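Local coordinates for aldehyde dehydrogenase 12 (Zea mays, PDB 6D97), which oxidises L-glutamate gamma-semialdehyde with NAD+ as the last enzyme of proline catabolism in plants, at residues Y311-C316 against K350-R355; G344-M349 against K388-G393. All coordinates share one frame; numbering follows the deposited sequence.

Interaction 1: residues Y311-C316 against K350-R355; sequences YVAWVC and KKLSER
L352 reaches from helix 345-354 onto the backbone of helix 309-321 and rests there beside A313. Both helices lie against the seven-stranded mixed sheet of the aldehyde dehydrogenase fold, as neighbours on one of its faces, and this contact closes the seam between them. The CG of L352 is anti to its carbonyl carbon (chi1 -73°), and the extended second torsion carries CD1 forward to the helical backbone at A313 and W314. That methyl lies 3.6 Å from A313 O and 3.7 Å from W314 N, while A313 CB stands 4.0 Å from the same L352 CD1. Alanine suits the place: its single methyl, directed at the partner helix, lets the leucine come down to the main chain, and the two CA atoms of W314 and L352 are 7.2 Å apart.

The other branch of L352 works within its own segment, with CD2 lying 3.5 Å above the plane of the R355 guanidinium, toward its rim. The NH2 of R355 hydrogen-bonds P544 O of the second subunit, and W541 of that subunit meets the rings of both Y311 and W314, so the outer side of the seam belongs to a subunit interface. The tryptophan supplies a broad apolar surface to that neighbour. With CG of W314 anti to the backbone N (chi1 168°), the indole runs back along the helix and meets Y311 edge-on, its CE3 corner 4.2 Å above the Y311 ring plane; Y311 OH lies in the indole plane at its edge. R355 also comes to the indole edge, near the ring plane, where R355 NH2 is 4.4 Å from W314 CD1.

Interaction 2: residues G344-M349 against K388-G393; sequences GLLEKM and KVLFGG
F391 turns one face of its ring to the backbone of helix 345-354, where the carbonyl of M349 stands over it. M349 O is 3.9 Å above the ring plane, displaced toward the rim, and the nearest ring atom is F391 CZ. The neighbouring F391 CE2 packs 4.1 Å from M349 CB, so the phenyl ring covers the start of the methionine side chain and the peptide beyond it. CG of F391 sits between its backbone N and carbonyl carbon (chi1 45°), which brings the ring against the helix backbone.

Strand 388-391 is an outermost strand, within this chain, of the seven-stranded mixed sheet of the aldehyde dehydrogenase fold, paired antiparallel with strand 411-414. A classic beta bulge places L390 and F391 both opposite A412, which lets two successive residues direct their side chains at the helix.

Beside the phenylalanine, L346 and L390 meet through their branched ends, the two side chains crossing at a slant. L346 CD2 lies 3.9 Å from L390 CD1, and the other L346 methyl, CD1, is 4.2 Å from that same L390 CD1. The CB of L346 does not aim at the strand, but its branched end swings closer; the CB of L390 points toward the helix. The branched leucine L390 packs on L346 and on V440 of the sheet, while the flat ring of F391 lies against the main chain at M349. M349 bends at chi3 (62°), its flexible thioether chain lying over the sheet, where the side chain touches L334 and Q438.

Helix 345-354 is common to both contacts: its later part packs on helix 309-321 in interaction 1, and its earlier part on the edge strand in interaction 2. Their centres are about 9 Å apart, and they touch directly. F391 CD1 lies 3.3 Å from S353 OG, and F391 CD2 is 3.6 Å from K350 CA, so the same ring covers residues of both helical segments. Toward helix 309-321, L345 CD1 approaches A313 CA at 3.6 Å and K348 CB lies 3.8 Å from A313 CB. Interaction 1 borders the second subunit, whereas no other chain touches interaction 2. Both lie away from the NAD pocket, which includes T196, K222 and S275.

Interaction 1: residues Y311-C316 against K350-R355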
loop_
_atom_site.group_PDB
_atom_site.type_symbol
_atom_site.label_atom_id
_atom_site.label_comp_id
_atom_site.label_asym_id
_atom_site.label_seq_id
_atom_site.Cartn_x
_atom_site.Cartn_y
_atom_site.Cartn_z
ATOM N N TYR A 311 10.075 14.984 33.854
ATOM C CA TYR A 311 10.024 13.951 32.824
ATOM C C TYR A 311 11.130 14.141 31.796
ATOM O O TYR A 311 11.790 13.174 31.397
ATOM C CB TYR A 311 8.658 13.950 32.137
ATOM C CG TYR A 311 8.455 12.763 31.216
ATOM C CD1 TYR A 311 8.941 12.774 29.912
ATOM C CD2 TYR A 311 7.783 11.629 31.655
ATOM C CE1 TYR A 311 8.762 11.688 29.074
ATOM C CE2 TYR A 311 7.598 10.540 30.823
ATOM C CZ TYR A 311 8.090 10.575 29.536
ATOM O OH TYR A 311 7.908 9.493 28.707
ATOM N N VAL A 312 11.337 15.381 31.344
ATOM C CA VAL A 312 12.362 15.655 30.340
ATOM C C VAL A 312 13.747 15.330 30.886
ATOM O O VAL A 312 14.599 14.786 30.174
ATOM C CB VAL A 312 12.267 17.117 29.865
ATOM C CG1 VAL A 312 13.428 17.458 28.943
ATOM C CG2 VAL A 312 10.939 17.351 29.164
ATOM N N ALA A 313 13.992 15.649 32.158
ATOM C CA ALA A 313 15.291 15.356 32.752
ATOM C C ALA A 313 15.542 13.855 32.801
ATOM O O ALA A 313 16.638 13.386 32.475
ATOM C CB ALA A 313 15.384 15.969 34.150
ATOM N N TRP A 314 14.527 13.086 33.201
ATOM C CA TRP A 314 14.666 11.635 33.267
ATOM C C TRP A 314 15.014 11.056 31.903
ATOM O O TRP A 314 15.891 10.192 31.786
ATOM C CB TRP A 314 13.378 11.018 33.805
ATOM C CG TRP A 314 13.282 9.532 33.659
ATOM C CD1 TRP A 314 13.978 8.588 34.359
ATOM C CD2 TRP A 314 12.413 8.817 32.775
ATOM N NE1 TRP A 314 13.602 7.329 33.955
ATOM C CE2 TRP A 314 12.643 7.443 32.983
ATOM C CE3 TRP A 314 11.462 9.205 31.826
ATOM C CZ2 TRP A 314 11.957 6.457 32.277
ATOM C CZ3 TRP A 314 10.781 8.226 31.126
ATOM C CH2 TRP A 314 11.032 6.869 31.354
ATOM N N VAL A 315 14.344 11.536 30.854
ATOM C CA VAL A 315 14.619 11.037 29.512
ATOM C C VAL A 315 16.022 11.425 29.075
ATOM O O VAL A 315 16.720 10.649 28.410
ATOM C CB VAL A 315 13.555 11.553 28.528
ATOM C CG1 VAL A 315 13.894 11.125 27.120
ATOM C CG2 VAL A 315 12.192 11.039 28.928
ATOM N N CYS A 316 16.461 12.629 29.449
ATOM C CA CYS A 316 17.825 13.049 29.143
ATOM C C CYS A 316 18.845 12.125 29.798
ATOM O O CYS A 316 19.842 11.747 29.173
ATOM C CB CYS A 316 18.041 14.494 29.592
ATOM S SG CYS A 316 17.456 15.760 28.435
ATOM N N LYS A 350 22.119 16.428 36.722
ATOM C CA LYS A 350 23.270 16.126 37.562
ATOM C C LYS A 350 22.911 15.099 38.628
ATOM O O LYS A 350 23.604 14.087 38.791
ATOM C CB LYS A 350 23.797 17.416 38.195
ATOM C CG LYS A 350 25.023 17.233 39.071
ATOM C CD LYS A 350 25.691 18.567 39.360
ATOM C CE LYS A 350 26.897 18.399 40.262
ATOM N NZ LYS A 350 26.520 17.805 41.572
ATOM N N LYS A 351 21.813 15.338 39.355
ATOM C CA LYS A 351 21.392 14.411 40.403
ATOM C C LYS A 351 21.079 13.035 39.831
ATOM O O LYS A 351 21.417 12.012 40.439
ATOM C CB LYS A 351 20.180 14.973 41.146
ATOM C CG LYS A 351 20.508 16.131 42.076
ATOM C CD LYS A 351 19.254 16.886 42.500
ATOM C CE LYS A 351 19.588 18.039 43.439
ATOM N NZ LYS A 351 18.416 18.924 43.683
ATOM N N LEU A 352 20.450 12.989 38.651
ATOM C CA LEU A 352 20.098 11.706 38.051
ATOM C C LEU A 352 21.333 10.929 37.611
ATOM O O LEU A 352 21.359 9.699 37.720
ATOM C CB LEU A 352 19.149 11.917 36.872
ATOM C CG LEU A 352 17.717 12.318 37.215
ATOM C CD1 LEU A 352 17.021 12.785 35.958
ATOM C CD2 LEU A 352 16.995 11.134 37.814
ATOM N N SER A 353 22.368 11.621 37.126
ATOM C CA SER A 353 23.590 10.927 36.727
ATOM C C SER A 353 24.331 10.352 37.929
ATOM O O SER A 353 25.044 9.350 37.792
ATOM C CB SER A 353 24.510 11.869 35.948
ATOM O OG SER A 353 25.089 12.842 36.803
ATOM N N GLU A 354 24.166 10.953 39.110
ATOM C CA GLU A 354 24.945 10.567 40.281
ATOM C C GLU A 354 24.338 9.408 41.059
ATOM O O GLU A 354 25.003 8.877 41.953
ATOM C CB GLU A 354 25.132 11.770 41.210
ATOM C CG GLU A 354 26.104 12.800 40.654
ATOM C CD GLU A 354 25.895 14.190 41.220
ATOM O OE1 GLU A 354 26.803 15.035 41.056
ATOM O OE2 GLU A 354 24.828 14.440 41.822
ATOM N N ARG A 355 23.106 9.007 40.755
ATOM C CA ARG A 355 22.560 7.784 41.324
ATOM C C ARG A 355 22.850 6.564 40.458
ATOM O O ARG A 355 22.429 5.457 40.810
ATOM C CB ARG A 355 21.050 7.919 41.559
ATOM C CG ARG A 355 20.246 8.236 40.325
ATOM C CD ARG A 355 18.763 8.008 40.568
ATOM N NE ARG A 355 18.031 7.840 39.314
ATOM C CZ ARG A 355 16.730 7.585 39.226
ATOM N NH1 ARG A 355 15.999 7.462 40.326
ATOM N NH2 ARG A 355 16.159 7.452 38.034
#

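Interaction 2: residues G344-M349 against K388-G393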
loop_
_atom_site.group_PDB
_atom_site.type_symbol
_atom_site.label_atom_id
_atom_site.label_comp_id
_atom_site.label_asym_id
_atom_site.label_seq_id
_atom_site.Cartn_x
_atom_site.Cartn_y
_atom_site.Cartn_z
ATOM N N GLY A 344 15.726 24.334 36.229
ATOM C CA GLY A 344 16.242 23.288 37.084
ATOM C C GLY A 344 16.572 21.997 36.367
ATOM O O GLY A 344 16.872 20.997 37.032
ATOM N N LEU A 345 16.529 21.989 35.032
ATOM C CA LEU A 345 16.757 20.763 34.274
ATOM C C LEU A 345 18.168 20.229 34.487
ATOM O O LEU A 345 18.354 19.052 34.815
ATOM C CB LEU A 345 16.510 21.014 32.786
ATOM C CG LEU A 345 16.964 19.866 31.884
ATOM C CD1 LEU A 345 15.913 18.773 31.854
ATOM C CD2 LEU A 345 17.283 20.361 30.490
ATOM N N LEU A 346 19.180 21.079 34.283
ATOM C CA LEU A 346 20.564 20.637 34.425
ATOM C C LEU A 346 20.845 20.144 35.837
ATOM O O LEU A 346 21.587 19.174 36.030
ATOM C CB LEU A 346 21.522 21.770 34.053
ATOM C CG LEU A 346 21.745 22.036 32.563
ATOM C CD1 LEU A 346 22.688 23.218 32.367
ATOM C CD2 LEU A 346 22.285 20.785 31.877
ATOM N N GLU A 347 20.256 20.804 36.839
ATOM C CA GLU A 347 20.412 20.356 38.220
ATOM C C GLU A 347 19.836 18.959 38.411
ATOM O O GLU A 347 20.450 18.113 39.071
ATOM C CB GLU A 347 19.749 21.351 39.176
ATOM C CG GLU A 347 20.486 22.678 39.315
ATOM C CD GLU A 347 20.357 23.563 38.083
ATOM O OE1 GLU A 347 19.472 23.286 37.243
ATOM O OE2 GLU A 347 21.143 24.528 37.953
ATOM N N LYS A 348 18.661 18.696 37.828
ATOM C CA LYS A 348 18.078 17.360 37.911
ATOM C C LYS A 348 18.899 16.349 37.120
ATOM O O LYS A 348 19.038 15.195 37.540
ATOM C CB LYS A 348 16.632 17.378 37.419
ATOM C CG LYS A 348 15.707 18.254 38.243
ATOM C CD LYS A 348 14.401 18.519 37.506
ATOM C CE LYS A 348 13.499 19.465 38.284
ATOM N NZ LYS A 348 13.012 18.863 39.558
ATOM N N MET A 349 19.453 16.763 35.975
ATOM C CA MET A 349 20.304 15.865 35.198
ATOM C C MET A 349 21.552 15.479 35.979
ATOM O O MET A 349 22.008 14.330 35.912
ATOM C CB MET A 349 20.686 16.518 33.869
ATOM C CG MET A 349 19.624 16.389 32.788
ATOM S SD MET A 349 19.911 17.464 31.368
ATOM C CE MET A 349 21.475 16.836 30.766
ATOM N N LYS A 388 32.806 24.262 30.216
ATOM C CA LYS A 388 32.904 23.844 31.607
ATOM C C LYS A 388 32.254 22.479 31.775
ATOM O O LYS A 388 31.261 22.172 31.110
ATOM C CB LYS A 388 32.250 24.865 32.546
ATOM C CG LYS A 388 30.826 25.241 32.172
ATOM C CD LYS A 388 30.220 26.207 33.179
ATOM C CE LYS A 388 28.783 26.563 32.813
ATOM N NZ LYS A 388 28.175 27.516 33.788
ATOM N N VAL A 389 32.829 21.666 32.659
ATOM C CA VAL A 389 32.225 20.391 33.025
ATOM C C VAL A 389 30.991 20.663 33.876
ATOM O O VAL A 389 31.071 21.322 34.919
ATOM C CB VAL A 389 33.223 19.502 33.778
ATOM C CG1 VAL A 389 32.577 18.168 34.154
ATOM C CG2 VAL A 389 34.473 19.290 32.945
ATOM N N LEU A 390 29.839 20.159 33.432
ATOM C CA LEU A 390 28.613 20.330 34.203
ATOM C C LEU A 390 28.502 19.287 35.309
ATOM O O LEU A 390 28.116 19.614 36.437
ATOM C CB LEU A 390 27.398 20.275 33.277
ATOM C CG LEU A 390 27.281 21.406 32.250
ATOM C CD1 LEU A 390 26.150 21.109 31.279
ATOM C CD2 LEU A 390 27.075 22.758 32.927
ATOM N N PHE A 391 28.832 18.032 35.010
ATOM C CA PHE A 391 28.950 17.013 36.044
ATOM C C PHE A 391 29.801 15.867 35.515
ATOM O O PHE A 391 30.092 15.778 34.320
ATOM C CB PHE A 391 27.580 16.517 36.529
ATOM C CG PHE A 391 26.597 16.226 35.427
ATOM C CD1 PHE A 391 26.575 14.988 34.805
ATOM C CD2 PHE A 391 25.667 17.180 35.044
ATOM C CE1 PHE A 391 25.658 14.713 33.807
ATOM C CE2 PHE A 391 24.751 16.915 34.043
ATOM C CZ PHE A 391 24.744 15.676 33.424
ATOM N N GLY A 392 30.210 14.995 36.434
ATOM C CA GLY A 392 31.072 13.888 36.058
ATOM C C GLY A 392 32.481 14.364 35.758
ATOM O O GLY A 392 33.008 15.278 36.401
ATOM N N GLY A 393 33.101 13.741 34.762
ATOM C CA GLY A 393 34.454 14.083 34.380
ATOM C C GLY A 393 35.540 13.356 35.137
ATOM O O GLY A 393 36.717 13.701 34.978
#